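Local coordinates for TRAP solute Binding Protein (Uncultured marine bacterium, PDB 5I7I) that binds 3-hydroxybenzoate and, as a family 7 TRAP solute-binding protein, probably delivers such aromatic acids to a membrane transporter, at residues H30-M35 with V88-G93; E49-E54 with K256-N261; F99-A104 with A129-K134; K157-L162 with L300-A305; V207-M212 with P280-A285. All blocks are in the same frame, centred on the assembly; numbering follows the deposited sequence.

Contact 1. Residues H30-M35 with V88-G93; sequences HSFPPM and VWTVAG. With 3HB (3-hydroxybenzoic acid), chain C.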
# COMPACT_ATOMS: atom_id res chain seq x y z
N HIS A 30 7.43 -14.87 0.74
CA HIS A 30 6.01 -15.18 0.84
C HIS A 30 5.18 -13.91 0.68
O HIS A 30 5.53 -12.87 1.23
CB HIS A 30 5.73 -15.83 2.21
CG HIS A 30 4.48 -16.65 2.25
ND1 HIS A 30 3.80 -16.91 3.41
CD2 HIS A 30 3.81 -17.30 1.27
CE1 HIS A 30 2.77 -17.69 3.15
NE2 HIS A 30 2.74 -17.93 1.85
N SER A 31 4.08 -13.99 -0.08
CA SER A 31 3.17 -12.86 -0.19
C SER A 31 1.80 -13.37 -0.61
O SER A 31 1.63 -14.54 -0.96
CB SER A 31 3.72 -11.83 -1.16
OG SER A 31 3.00 -10.62 -1.08
N PHE A 32 0.82 -12.47 -0.58
CA PHE A 32 -0.58 -12.83 -0.81
C PHE A 32 -1.08 -12.67 -2.25
O PHE A 32 -1.95 -13.45 -2.65
CB PHE A 32 -1.54 -12.10 0.16
CG PHE A 32 -1.55 -10.61 -0.00
CD1 PHE A 32 -2.40 -9.99 -0.92
CD2 PHE A 32 -0.73 -9.82 0.77
CE1 PHE A 32 -2.39 -8.61 -1.07
CE2 PHE A 32 -0.72 -8.46 0.62
CZ PHE A 32 -1.55 -7.84 -0.29
N PRO A 33 -0.62 -11.69 -3.04
CA PRO A 33 -1.18 -11.58 -4.39
C PRO A 33 -0.79 -12.77 -5.24
O PRO A 33 0.23 -13.42 -4.96
CB PRO A 33 -0.54 -10.29 -4.95
CG PRO A 33 -0.10 -9.54 -3.77
CD PRO A 33 0.34 -10.60 -2.80
N PRO A 34 -1.55 -13.08 -6.28
CA PRO A 34 -1.14 -14.14 -7.20
C PRO A 34 0.07 -13.72 -8.02
O PRO A 34 0.44 -12.54 -8.10
CB PRO A 34 -2.38 -14.34 -8.08
CG PRO A 34 -3.05 -13.01 -8.06
CD PRO A 34 -2.85 -12.50 -6.66
N MET A 35 0.69 -14.73 -8.63
CA MET A 35 1.93 -14.55 -9.38
C MET A 35 1.88 -13.41 -10.39
O MET A 35 2.83 -12.62 -10.43
CB MET A 35 2.27 -15.92 -10.02
CG MET A 35 3.41 -16.00 -11.02
SD MET A 35 3.68 -17.72 -11.55
CE MET A 35 5.47 -17.81 -11.71
N VAL A 88 8.98 -11.02 3.06
CA VAL A 88 7.58 -10.83 2.69
C VAL A 88 7.39 -9.47 2.04
O VAL A 88 8.15 -8.53 2.27
CB VAL A 88 6.59 -11.00 3.85
CG1 VAL A 88 6.74 -12.38 4.46
CG2 VAL A 88 6.77 -9.91 4.87
N TRP A 89 6.34 -9.40 1.22
CA TRP A 89 5.75 -8.14 0.77
C TRP A 89 4.31 -8.14 1.26
O TRP A 89 3.58 -9.11 1.03
CB TRP A 89 5.82 -8.02 -0.75
CG TRP A 89 5.27 -6.70 -1.28
CD1 TRP A 89 5.98 -5.58 -1.54
CD2 TRP A 89 3.92 -6.41 -1.64
NE1 TRP A 89 5.16 -4.60 -2.02
CE2 TRP A 89 3.89 -5.08 -2.10
CE3 TRP A 89 2.73 -7.14 -1.62
CZ2 TRP A 89 2.72 -4.47 -2.54
CZ3 TRP A 89 1.57 -6.53 -2.03
CH2 TRP A 89 1.57 -5.21 -2.49
N THR A 90 3.91 -7.07 1.94
CA THR A 90 2.55 -7.05 2.46
C THR A 90 2.08 -5.61 2.63
O THR A 90 2.80 -4.66 2.34
CB THR A 90 2.49 -7.85 3.76
OG1 THR A 90 1.12 -8.00 4.12
CG2 THR A 90 3.25 -7.15 4.88
N VAL A 91 0.83 -5.48 3.10
CA VAL A 91 0.23 -4.19 3.43
C VAL A 91 0.30 -4.02 4.94
O VAL A 91 -0.21 -4.86 5.68
CB VAL A 91 -1.23 -4.11 2.94
CG1 VAL A 91 -1.91 -2.83 3.38
CG2 VAL A 91 -1.32 -4.19 1.39
N ALA A 92 0.93 -2.94 5.41
CA ALA A 92 1.15 -2.75 6.84
C ALA A 92 -0.15 -2.81 7.61
O ALA A 92 -0.26 -3.48 8.65
CB ALA A 92 1.82 -1.40 7.10
N GLY A 93 -1.17 -2.10 7.13
CA GLY A 93 -2.43 -2.00 7.81
C GLY A 93 -3.32 -3.23 7.76
O GLY A 93 -4.40 -3.21 8.35
C1' 3HB C . -5.08 -3.16 -1.14
O1' 3HB C . -5.86 -2.19 -1.34
O2' 3HB C . -5.30 -3.97 -0.20
C1 3HB C . -3.92 -3.42 -2.09
C2 3HB C . -3.58 -2.45 -3.03
C3 3HB C . -2.54 -2.66 -3.90
C4 3HB C . -1.84 -3.84 -3.86
C5 3HB C . -2.16 -4.81 -2.91
C6 3HB C . -3.20 -4.60 -2.03
O3 3HB C . -2.22 -1.69 -4.82
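The rings of F32 and W89 lean against each other obliquely, F32 CZ lying 3.8 Å from W89 CZ3 with the planes 37° apart. One face of the F32 ring is covered by P33 CD, 3.3 Å above the plane and toward the rim, while V91 CG2, T90 OG1 and C6 of 3-hydroxybenzoate come in at its edge. S31 OG meets the W89 indole in plane, at the edge. Farther round the same rim, W89 CH2 lies 3.8 Å from C5 of 3-hydroxybenzoate, and V91 CG2 lies 3.9 Å from its C6. S31 OG, turned anti to its own nitrogen (chi1 -168°), donates to W89 O over 2.7 Å, reaching it 30° off the carbonyl plane. One residue back, H30 and V88 pair as parallel strands; V88 CA makes a C-H...O contact of 3.2 Å to H30 O. H30 shares a face of the sheet with V88, but its imidazole leads away and ND1 bonds to Q79. Two parallel strands, 25-31 and 87-91, thus run out together toward the ligand; W89 and V91 form part of the pocket wall, with F32 and P33 packed beside W89, an arrangement of the periplasmic binding-protein fold.

Contact 2. Residues E49-E54 with K256-N261; sequences EKVLAE and KVIDNN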
# COMPACT_ATOMS: atom_id res chain seq x y z
N GLU A 49 16.03 -11.23 -9.23
CA GLU A 49 16.98 -11.46 -10.32
C GLU A 49 18.21 -10.58 -10.18
O GLU A 49 19.33 -11.01 -10.51
CB GLU A 49 16.32 -11.18 -11.66
CG GLU A 49 15.26 -12.16 -12.00
CD GLU A 49 14.32 -11.69 -13.10
OE1 GLU A 49 14.34 -10.48 -13.44
OE2 GLU A 49 13.56 -12.54 -13.62
N LYS A 50 18.03 -9.34 -9.72
CA LYS A 50 19.17 -8.46 -9.50
C LYS A 50 20.02 -8.98 -8.35
O LYS A 50 21.26 -8.98 -8.44
CB LYS A 50 18.67 -7.03 -9.26
CG LYS A 50 19.77 -5.96 -9.05
CD LYS A 50 19.16 -4.53 -8.96
CE LYS A 50 20.21 -3.43 -8.72
NZ LYS A 50 20.96 -3.59 -7.44
N VAL A 51 19.36 -9.47 -7.29
CA VAL A 51 20.07 -10.05 -6.15
C VAL A 51 20.82 -11.30 -6.57
O VAL A 51 21.97 -11.53 -6.14
CB VAL A 51 19.08 -10.33 -4.99
CG1 VAL A 51 19.70 -11.23 -3.93
CG2 VAL A 51 18.64 -9.02 -4.34
N LEU A 52 20.21 -12.12 -7.43
CA LEU A 52 20.88 -13.31 -7.94
C LEU A 52 22.11 -12.92 -8.76
O LEU A 52 23.20 -13.46 -8.56
CB LEU A 52 19.90 -14.11 -8.79
CG LEU A 52 20.37 -15.48 -9.26
CD1 LEU A 52 20.48 -16.45 -8.08
CD2 LEU A 52 19.43 -16.04 -10.33
N ALA A 53 21.93 -11.98 -9.68
CA ALA A 53 23.03 -11.57 -10.55
C ALA A 53 24.18 -10.98 -9.75
O ALA A 53 25.35 -11.29 -10.01
CB ALA A 53 22.52 -10.55 -11.57
N GLU A 54 23.88 -10.11 -8.79
CA GLU A 54 24.91 -9.38 -8.07
C GLU A 54 25.60 -10.25 -7.02
O GLU A 54 26.71 -9.91 -6.58
CB GLU A 54 24.35 -8.05 -7.54
CG GLU A 54 23.92 -7.09 -8.71
CD GLU A 54 23.30 -5.76 -8.30
OE1 GLU A 54 22.94 -5.56 -7.13
OE2 GLU A 54 23.16 -4.88 -9.18
N LYS A 256 26.05 -6.93 1.77
CA LYS A 256 26.24 -5.80 0.87
C LYS A 256 25.38 -5.90 -0.37
O LYS A 256 24.90 -4.88 -0.88
CB LYS A 256 27.72 -5.66 0.51
CG LYS A 256 28.57 -5.18 1.65
CD LYS A 256 30.04 -5.14 1.24
CE LYS A 256 30.96 -5.04 2.42
NZ LYS A 256 30.59 -3.93 3.32
N VAL A 257 25.16 -7.12 -0.89
CA VAL A 257 24.23 -7.28 -2.01
C VAL A 257 22.82 -6.89 -1.59
O VAL A 257 22.11 -6.15 -2.30
CB VAL A 257 24.29 -8.71 -2.57
CG1 VAL A 257 23.18 -8.91 -3.61
CG2 VAL A 257 25.67 -9.00 -3.16
N ILE A 258 22.37 -7.38 -0.44
CA ILE A 258 21.04 -7.05 0.04
C ILE A 258 20.92 -5.54 0.22
O ILE A 258 19.95 -4.92 -0.23
CB ILE A 258 20.70 -7.80 1.33
CG1 ILE A 258 20.66 -9.32 1.11
CG2 ILE A 258 19.37 -7.28 1.92
CD1 ILE A 258 19.62 -9.80 0.09
N ASP A 259 21.92 -4.92 0.85
CA ASP A 259 21.81 -3.49 1.16
C ASP A 259 21.92 -2.62 -0.08
O ASP A 259 21.32 -1.54 -0.12
CB ASP A 259 22.83 -3.14 2.24
CG ASP A 259 22.50 -3.79 3.58
OD1 ASP A 259 21.30 -3.93 3.87
OD2 ASP A 259 23.41 -4.15 4.34
N ASN A 260 22.60 -3.10 -1.12
CA ASN A 260 22.61 -2.44 -2.42
C ASN A 260 21.26 -2.55 -3.11
O ASN A 260 21.03 -1.87 -4.11
CB ASN A 260 23.71 -3.05 -3.29
CG ASN A 260 23.97 -2.26 -4.58
OD1 ASN A 260 23.94 -2.82 -5.68
ND2 ASN A 260 24.27 -0.98 -4.44
N ASN A 261 20.39 -3.38 -2.58
CA ASN A 261 19.04 -3.59 -3.09
C ASN A 261 18.02 -3.33 -2.00
O ASN A 261 17.03 -4.06 -1.86
CB ASN A 261 18.93 -5.00 -3.65
CG ASN A 261 19.70 -5.13 -4.93
OD1 ASN A 261 19.22 -4.72 -5.98
ND2 ASN A 261 20.93 -5.65 -4.86
O HOH W 1 20.88 -0.71 -6.89
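E54 and V257 bring the two backbones closest, CA to CA 6.4 Å, where the last turn of helix 38-54 meets the end of helix 252-259. They meet beside strand 59-64, the edge strand of the five-stranded sheet in this periplasmic binding-protein fold, with a polar network on one flank and an apolar patch on the other. The apolar part is modest: V257 CG1 faces V51 CG1 at 4.2 Å, and I258 CD1 adds its tip to the same V51 methyl. Both V51 and V257 also touch I59 of strand 59-64.

The polar flank is built on N261, whose amide faces the pair K50 and E54, one helical turn apart and joined by a salt bridge, NZ to OE1 at 2.8 Å. ND2 of N261 gives one hydrogen to E54 OE1 at 3.0 Å, nearly straight (167°) and almost along the C-O axis of that oxygen, and the other to V257 O at 2.9 Å, one turn back. E54 OE1 takes its two donors, K50 and N261, from the same face of its carboxylate. With both N-H groups used, the amide cannot easily rotate. K50 NZ also approaches N261 OD1, from above the carbonyl plane; the modelled distance is unusually short, so its length is doubtful. The bend at the end of the K50 chain (chi4 -61°) carries NZ inward, and a water 2.9 Å from NZ passes a hydrogen on to N260 O at 3.0 Å.

Contact 3. Residues F99-A104 with A129-K134; sequences FPHLEA and AASDLK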
# COMPACT_ATOMS: atom_id res chain seq x y z
N PHE A 99 1.74 -1.07 13.34
CA PHE A 99 2.72 -0.12 12.80
C PHE A 99 2.11 1.27 12.88
O PHE A 99 1.73 1.87 11.87
CB PHE A 99 3.12 -0.51 11.37
CG PHE A 99 3.54 -1.95 11.24
CD1 PHE A 99 4.79 -2.37 11.69
CD2 PHE A 99 2.68 -2.87 10.69
CE1 PHE A 99 5.17 -3.70 11.59
CE2 PHE A 99 3.05 -4.20 10.59
CZ PHE A 99 4.30 -4.61 11.03
N PRO A 100 2.00 1.81 14.09
CA PRO A 100 1.16 3.00 14.27
C PRO A 100 1.71 4.24 13.60
O PRO A 100 0.93 5.08 13.12
CB PRO A 100 1.12 3.17 15.79
CG PRO A 100 2.34 2.45 16.30
CD PRO A 100 2.48 1.26 15.36
N HIS A 101 3.04 4.39 13.53
CA HIS A 101 3.57 5.57 12.85
C HIS A 101 3.13 5.62 11.40
O HIS A 101 2.89 6.71 10.86
CB HIS A 101 5.10 5.58 12.90
CG HIS A 101 5.68 5.85 14.26
ND1 HIS A 101 5.82 4.88 15.21
CD2 HIS A 101 6.23 6.97 14.78
CE1 HIS A 101 6.37 5.40 16.30
NE2 HIS A 101 6.65 6.67 16.05
N LEU A 102 3.05 4.46 10.76
CA LEU A 102 2.78 4.44 9.33
C LEU A 102 1.37 4.89 9.00
O LEU A 102 1.10 5.27 7.85
CB LEU A 102 3.07 3.04 8.77
CG LEU A 102 4.50 2.55 8.99
CD1 LEU A 102 4.70 1.19 8.30
CD2 LEU A 102 5.54 3.54 8.54
N GLU A 103 0.46 4.83 9.96
CA GLU A 103 -0.91 5.29 9.76
C GLU A 103 -0.96 6.74 9.30
O GLU A 103 -1.91 7.16 8.63
CB GLU A 103 -1.70 5.18 11.08
CG GLU A 103 -1.87 3.75 11.58
CD GLU A 103 -2.56 3.67 12.92
OE1 GLU A 103 -3.14 4.69 13.33
OE2 GLU A 103 -2.50 2.59 13.56
N ALA A 104 0.04 7.55 9.67
CA ALA A 104 -0.01 8.96 9.28
C ALA A 104 -0.03 9.11 7.78
O ALA A 104 -0.65 10.04 7.25
CB ALA A 104 1.17 9.73 9.87
N ALA A 129 10.19 7.05 12.72
CA ALA A 129 9.28 5.92 12.83
C ALA A 129 9.99 4.58 12.91
O ALA A 129 9.35 3.54 12.77
CB ALA A 129 8.31 5.90 11.64
N ALA A 130 11.31 4.59 13.15
CA ALA A 130 12.07 3.35 13.15
C ALA A 130 11.52 2.30 14.11
O ALA A 130 11.64 1.11 13.84
CB ALA A 130 13.54 3.63 13.47
N SER A 131 10.93 2.71 15.23
CA SER A 131 10.51 1.72 16.21
C SER A 131 9.45 0.77 15.68
O SER A 131 9.34 -0.35 16.18
CB SER A 131 10.05 2.41 17.49
OG SER A 131 8.88 3.19 17.28
N ASP A 132 8.65 1.20 14.70
CA ASP A 132 7.63 0.32 14.13
C ASP A 132 8.24 -0.94 13.53
O ASP A 132 7.60 -1.99 13.53
CB ASP A 132 6.85 1.05 13.05
CG ASP A 132 5.70 1.90 13.59
OD1 ASP A 132 5.61 2.10 14.81
OD2 ASP A 132 4.94 2.38 12.72
N LEU A 133 9.46 -0.86 13.01
CA LEU A 133 10.04 -1.95 12.23
C LEU A 133 11.33 -2.48 12.85
O LEU A 133 12.06 -3.24 12.19
CB LEU A 133 10.23 -1.50 10.78
CG LEU A 133 8.89 -1.23 10.09
CD1 LEU A 133 9.07 -0.51 8.77
CD2 LEU A 133 8.15 -2.54 9.85
N LYS A 134 11.60 -2.12 14.11
CA LYS A 134 12.83 -2.55 14.78
C LYS A 134 13.01 -4.06 14.80
O LYS A 134 14.15 -4.54 14.89
CB LYS A 134 12.89 -1.97 16.20
CG LYS A 134 11.83 -2.49 17.15
CD LYS A 134 11.96 -1.91 18.55
CE LYS A 134 11.00 -2.61 19.50
NZ LYS A 134 9.60 -2.43 19.04
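F99 lies against D132 and L133: L133 CD2 approaches F99 CE1 to 3.6 Å, and the backbone oxygen of D132 sits at the edge of the ring, in its plane, 3.4 Å from CD1. P100 follows with its CD atom 3.3 Å from D132 OD1, the two side chains sliding past each other in opposite directions. At H101 the contact becomes polar. Its ND1 donates to D132 OD1 at 2.8 Å and 162°; the acceptor is close to the imidazole plane, but the donor stands well above the plane of the carboxylate, the two flat groups being turned 70° apart. The other oxygen, OD2, takes a weak bond from the backbone N of H101 at 2.9 Å and a longer weak one from L102 N at 3.4 Å. One buried carboxylate thus serves both the ring and the backbone at the start of 100-104. A129 CA covers one face of the imidazole in a CH-pi contact, 4.0 Å from the ring centre, with A129 CB packed 3.5 Å from H101 CB. L102 places CG beside D132 OD2. The loop before helix 114-126 is thus tied to the loop after it: L102 and L133 pack on V125 of that helix, while F99 touches Y136 and L239, and L133 touches V138 and L241, on strands 136-143 and 237-243.

Contact 4. Residues K157-L162 with L300-A305; sequences KSAADL and LAEMKA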
# COMPACT_ATOMS: atom_id res chain seq x y z
N LYS A 157 -19.93 11.29 -7.79
CA LYS A 157 -19.65 12.70 -8.07
C LYS A 157 -19.38 13.51 -6.82
O LYS A 157 -18.83 14.61 -6.91
CB LYS A 157 -20.88 13.36 -8.71
CG LYS A 157 -21.37 12.71 -9.97
CD LYS A 157 -22.61 13.45 -10.47
CE LYS A 157 -23.90 12.65 -10.25
NZ LYS A 157 -24.25 12.41 -8.83
N SER A 158 -19.79 13.01 -5.66
CA SER A 158 -19.68 13.74 -4.41
C SER A 158 -19.81 12.72 -3.28
O SER A 158 -20.22 11.58 -3.50
CB SER A 158 -20.75 14.82 -4.26
OG SER A 158 -22.01 14.23 -3.98
N ALA A 159 -19.47 13.17 -2.08
CA ALA A 159 -19.61 12.33 -0.89
C ALA A 159 -21.02 11.76 -0.74
O ALA A 159 -21.20 10.60 -0.35
CB ALA A 159 -19.25 13.13 0.36
N ALA A 160 -22.04 12.57 -1.05
CA ALA A 160 -23.41 12.11 -0.85
C ALA A 160 -23.71 10.86 -1.68
O ALA A 160 -24.57 10.05 -1.30
CB ALA A 160 -24.39 13.22 -1.21
N ASP A 161 -23.05 10.71 -2.83
CA ASP A 161 -23.29 9.53 -3.66
C ASP A 161 -22.82 8.25 -2.99
O ASP A 161 -23.24 7.17 -3.40
CB ASP A 161 -22.61 9.67 -5.02
CG ASP A 161 -23.24 10.73 -5.87
OD1 ASP A 161 -24.46 10.97 -5.75
OD2 ASP A 161 -22.52 11.32 -6.70
N LEU A 162 -21.97 8.36 -1.98
CA LEU A 162 -21.54 7.20 -1.22
C LEU A 162 -22.48 6.81 -0.11
O LEU A 162 -22.32 5.72 0.46
CB LEU A 162 -20.16 7.46 -0.61
CG LEU A 162 -19.02 7.60 -1.62
CD1 LEU A 162 -17.80 8.12 -0.91
CD2 LEU A 162 -18.73 6.26 -2.28
N LEU A 300 -14.85 18.20 -4.49
CA LEU A 300 -13.54 17.85 -3.96
C LEU A 300 -13.30 18.54 -2.63
O LEU A 300 -12.80 17.92 -1.68
CB LEU A 300 -12.45 18.21 -4.98
CG LEU A 300 -11.02 18.00 -4.51
CD1 LEU A 300 -10.75 16.55 -4.15
CD2 LEU A 300 -10.08 18.49 -5.58
N ALA A 301 -13.64 19.83 -2.55
CA ALA A 301 -13.44 20.57 -1.30
C ALA A 301 -14.21 19.94 -0.15
O ALA A 301 -13.72 19.91 0.99
CB ALA A 301 -13.85 22.04 -1.49
N GLU A 302 -15.41 19.44 -0.42
CA GLU A 302 -16.20 18.79 0.61
C GLU A 302 -15.50 17.54 1.13
O GLU A 302 -15.49 17.28 2.35
CB GLU A 302 -17.56 18.46 0.00
CG GLU A 302 -18.49 17.76 0.92
CD GLU A 302 -19.89 17.70 0.34
OE1 GLU A 302 -20.83 18.16 1.01
OE2 GLU A 302 -20.03 17.22 -0.82
N MET A 303 -14.92 16.74 0.24
CA MET A 303 -14.17 15.57 0.69
C MET A 303 -12.94 15.97 1.49
O MET A 303 -12.64 15.34 2.51
CB MET A 303 -13.77 14.69 -0.48
CG MET A 303 -14.95 14.00 -1.10
SD MET A 303 -14.44 12.53 -2.01
CE MET A 303 -16.05 11.91 -2.47
N LYS A 304 -12.22 17.00 1.07
CA LYS A 304 -11.04 17.40 1.82
C LYS A 304 -11.41 17.94 3.19
O LYS A 304 -10.71 17.69 4.18
CB LYS A 304 -10.19 18.40 1.03
CG LYS A 304 -9.64 17.81 -0.26
CD LYS A 304 -8.46 18.62 -0.78
CE LYS A 304 -7.92 18.02 -2.06
NZ LYS A 304 -6.76 18.72 -2.64
N ALA A 305 -12.51 18.68 3.28
CA ALA A 305 -12.95 19.18 4.59
C ALA A 305 -13.31 18.03 5.51
O ALA A 305 -12.93 18.03 6.69
CB ALA A 305 -14.14 20.11 4.42
O HOH W 2 -22.01 15.57 -1.08
O HOH W 3 -18.18 15.66 -2.08
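M303 lays its terminal methyl over the backbone of A159, CE 3.7 Å from A159 N. This joins the long helix 297-320 to the turn between strands 148-151 and 166-169 of the six-stranded sheet, a helix-on-loop contact remote from the ligand. The M303 chain runs extended beyond CG, so CE also comes to 4.4 Å from A159 CB and 4.5 Å from L162 CD1; L181 is another neighbour of M303. No direct hydrogen bond crosses here; water does the work. E302, held straight out from the helix (chi1 179°), presents OE2 to two waters. One lies 2.6 Å from E302 OE2 and accepts from A160 N, with S158 OG also near it. Within the turn, D161 OD2 takes K157 N through its anti lone pair and K157 NZ on the syn side, tying K157 to D161. The second water receives A159 N at 2.8 Å and gives a hydrogen to E302 OE2 at 2.7 Å.

Contact 5. Residues V207-M212 with P280-A285; sequences VPWEIM and PARKLA. With 3HB (3-hydroxybenzoic acid), chain C.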
# COMPACT_ATOMS: atom_id res chain seq x y z
N VAL A 207 -9.17 1.07 -4.27
CA VAL A 207 -7.87 0.50 -4.63
C VAL A 207 -7.27 1.41 -5.68
O VAL A 207 -8.01 2.08 -6.41
CB VAL A 207 -7.95 -0.91 -5.24
CG1 VAL A 207 -8.02 -2.00 -4.18
CG2 VAL A 207 -9.13 -1.06 -6.20
N PRO A 208 -5.96 1.41 -5.85
CA PRO A 208 -5.38 1.99 -7.06
C PRO A 208 -5.72 1.12 -8.26
O PRO A 208 -6.20 -0.00 -8.13
CB PRO A 208 -3.88 1.99 -6.77
CG PRO A 208 -3.71 0.76 -5.92
CD PRO A 208 -4.96 0.65 -5.07
N TRP A 209 -5.47 1.64 -9.45
CA TRP A 209 -5.74 0.84 -10.65
C TRP A 209 -4.90 -0.43 -10.67
O TRP A 209 -5.36 -1.46 -11.17
CB TRP A 209 -5.42 1.64 -11.90
CG TRP A 209 -6.22 2.86 -12.19
CD1 TRP A 209 -5.75 4.15 -12.21
CD2 TRP A 209 -7.59 2.92 -12.57
NE1 TRP A 209 -6.75 5.00 -12.58
CE2 TRP A 209 -7.89 4.28 -12.81
CE3 TRP A 209 -8.60 1.97 -12.76
CZ2 TRP A 209 -9.14 4.70 -13.22
CZ3 TRP A 209 -9.83 2.39 -13.18
CH2 TRP A 209 -10.10 3.75 -13.41
N GLU A 210 -3.64 -0.37 -10.20
CA GLU A 210 -2.64 -1.38 -10.59
C GLU A 210 -3.01 -2.77 -10.11
O GLU A 210 -2.63 -3.75 -10.76
CB GLU A 210 -1.26 -0.99 -10.05
CG GLU A 210 -1.13 -1.04 -8.52
CD GLU A 210 -0.61 -2.36 -7.97
OE1 GLU A 210 -0.62 -2.52 -6.72
OE2 GLU A 210 -0.20 -3.24 -8.76
N ILE A 211 -3.70 -2.88 -8.98
CA ILE A 211 -4.04 -4.18 -8.39
C ILE A 211 -5.27 -4.79 -9.04
O ILE A 211 -5.52 -5.99 -8.87
CB ILE A 211 -4.17 -4.06 -6.85
CG1 ILE A 211 -4.21 -5.43 -6.16
CG2 ILE A 211 -5.39 -3.23 -6.48
CD1 ILE A 211 -2.96 -6.27 -6.38
N MET A 212 -6.04 -4.00 -9.78
CA MET A 212 -7.38 -4.45 -10.16
C MET A 212 -7.35 -5.59 -11.16
O MET A 212 -8.12 -6.55 -10.99
CB MET A 212 -8.20 -3.28 -10.68
CG MET A 212 -8.52 -2.29 -9.60
SD MET A 212 -9.39 -0.82 -10.15
CE MET A 212 -10.96 -1.48 -10.64
N PRO A 280 -1.10 0.94 -17.48
CA PRO A 280 -1.73 -0.13 -18.26
C PRO A 280 -3.00 -0.62 -17.60
O PRO A 280 -3.92 -1.04 -18.30
CB PRO A 280 -0.66 -1.23 -18.31
CG PRO A 280 0.28 -0.91 -17.18
CD PRO A 280 0.25 0.57 -17.04
N ALA A 281 -3.08 -0.55 -16.27
CA ALA A 281 -4.25 -1.03 -15.56
C ALA A 281 -5.44 -0.12 -15.80
O ALA A 281 -6.57 -0.59 -16.00
CB ALA A 281 -3.95 -1.14 -14.07
N ARG A 282 -5.21 1.19 -15.79
CA ARG A 282 -6.27 2.13 -16.13
C ARG A 282 -6.78 1.88 -17.53
O ARG A 282 -7.99 1.89 -17.78
CB ARG A 282 -5.74 3.56 -16.01
CG ARG A 282 -6.73 4.65 -16.36
CD ARG A 282 -6.04 6.01 -16.23
NE ARG A 282 -6.96 7.15 -16.39
CZ ARG A 282 -7.29 7.70 -17.55
NH1 ARG A 282 -8.11 8.74 -17.59
NH2 ARG A 282 -6.80 7.23 -18.69
N LYS A 283 -5.87 1.65 -18.47
CA LYS A 283 -6.27 1.39 -19.85
C LYS A 283 -7.13 0.14 -19.94
O LYS A 283 -8.17 0.15 -20.60
CB LYS A 283 -5.04 1.30 -20.75
CG LYS A 283 -5.35 0.95 -22.20
CD LYS A 283 -4.06 0.78 -23.00
CE LYS A 283 -4.34 0.28 -24.40
NZ LYS A 283 -5.11 1.28 -25.17
N LEU A 284 -6.74 -0.95 -19.25
CA LEU A 284 -7.60 -2.13 -19.22
C LEU A 284 -8.99 -1.80 -18.70
O LEU A 284 -9.99 -2.31 -19.22
CB LEU A 284 -6.96 -3.24 -18.37
CG LEU A 284 -5.72 -3.92 -18.94
CD1 LEU A 284 -5.11 -4.88 -17.94
CD2 LEU A 284 -6.06 -4.68 -20.24
N ALA A 285 -9.08 -0.98 -17.65
CA ALA A 285 -10.37 -0.67 -17.06
C ALA A 285 -11.25 0.14 -18.01
O ALA A 285 -12.46 -0.08 -18.08
CB ALA A 285 -10.17 0.10 -15.77
C1' 3HB C . -5.08 -3.16 -1.14
O1' 3HB C . -5.86 -2.19 -1.34
O2' 3HB C . -5.30 -3.97 -0.20
C1 3HB C . -3.92 -3.42 -2.09
C2 3HB C . -3.58 -2.45 -3.03
C3 3HB C . -2.54 -2.66 -3.90
C4 3HB C . -1.84 -3.84 -3.86
C5 3HB C . -2.16 -4.81 -2.91
C6 3HB C . -3.20 -4.60 -2.03
O3 3HB C . -2.22 -1.69 -4.82
O HOH W 4 -7.72 -1.42 -13.65
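W209 rests on helix 264-287 along one side of its indole. R282, in one of its two modelled conformers, sets CB over a face, 3.7 Å from the centre of the five-membered ring and almost on the normal. A285 CB reaches W209 CZ3 at 3.5 Å, and A281 CB nestles 3.8 Å from W209 CB. A water bonded to A281 O at 2.7 Å gives a weak bond to W209 O. At the ligand, E210 OE1, placed by a bent chain (chi1 67°, chi2 92°), accepts the phenol hydroxyl O3 of 3-hydroxybenzoate at 2.6 Å. P208 CG lies 3.1 Å from O3, and I211 CB 3.6 Å from C3. Farther out, N38 bonds E210 OE2, and E278 of helix 264-287 accepts from the backbone N of W209 and of E210. H150 meets the indole edge-to-face, and the ring of H224 also packs against it. This backing probably helps to position the turn that supplies part of the ligand pocket. The carboxylate acceptor thus reads the ring hydroxyl as a donor; P208 and I211 are consistent with recognition of the aromatic ring, whereas R168 and Y94 also bond the ligand.

How the contacts relate
Contacts 1 and 5 both touch 3-hydroxybenzoate, their nearest atoms about 5 Å apart without touching; contact 1 comes from the side of the five-stranded sheet, at the ends of strands 25-31 and 87-91, and contact 5 from that of the six-stranded sheet, after strand 204-207. Contact 3 touches contact 1 through A92 against F99 and L102. Contact 2 joins helix 38-54, which follows strand 25-31 of contact 1, to helix 252-259, its centre about 20 Å from that of contact 1. Contact 4 is remote, about 45 Å between centres from contact 2, across the chain's centre. Along the chain contact 3 nests inside contact 2, and contact 5 inside contact 4. Contacts 2, 3 and 4 tie helices and loops of the fold away from the ligand.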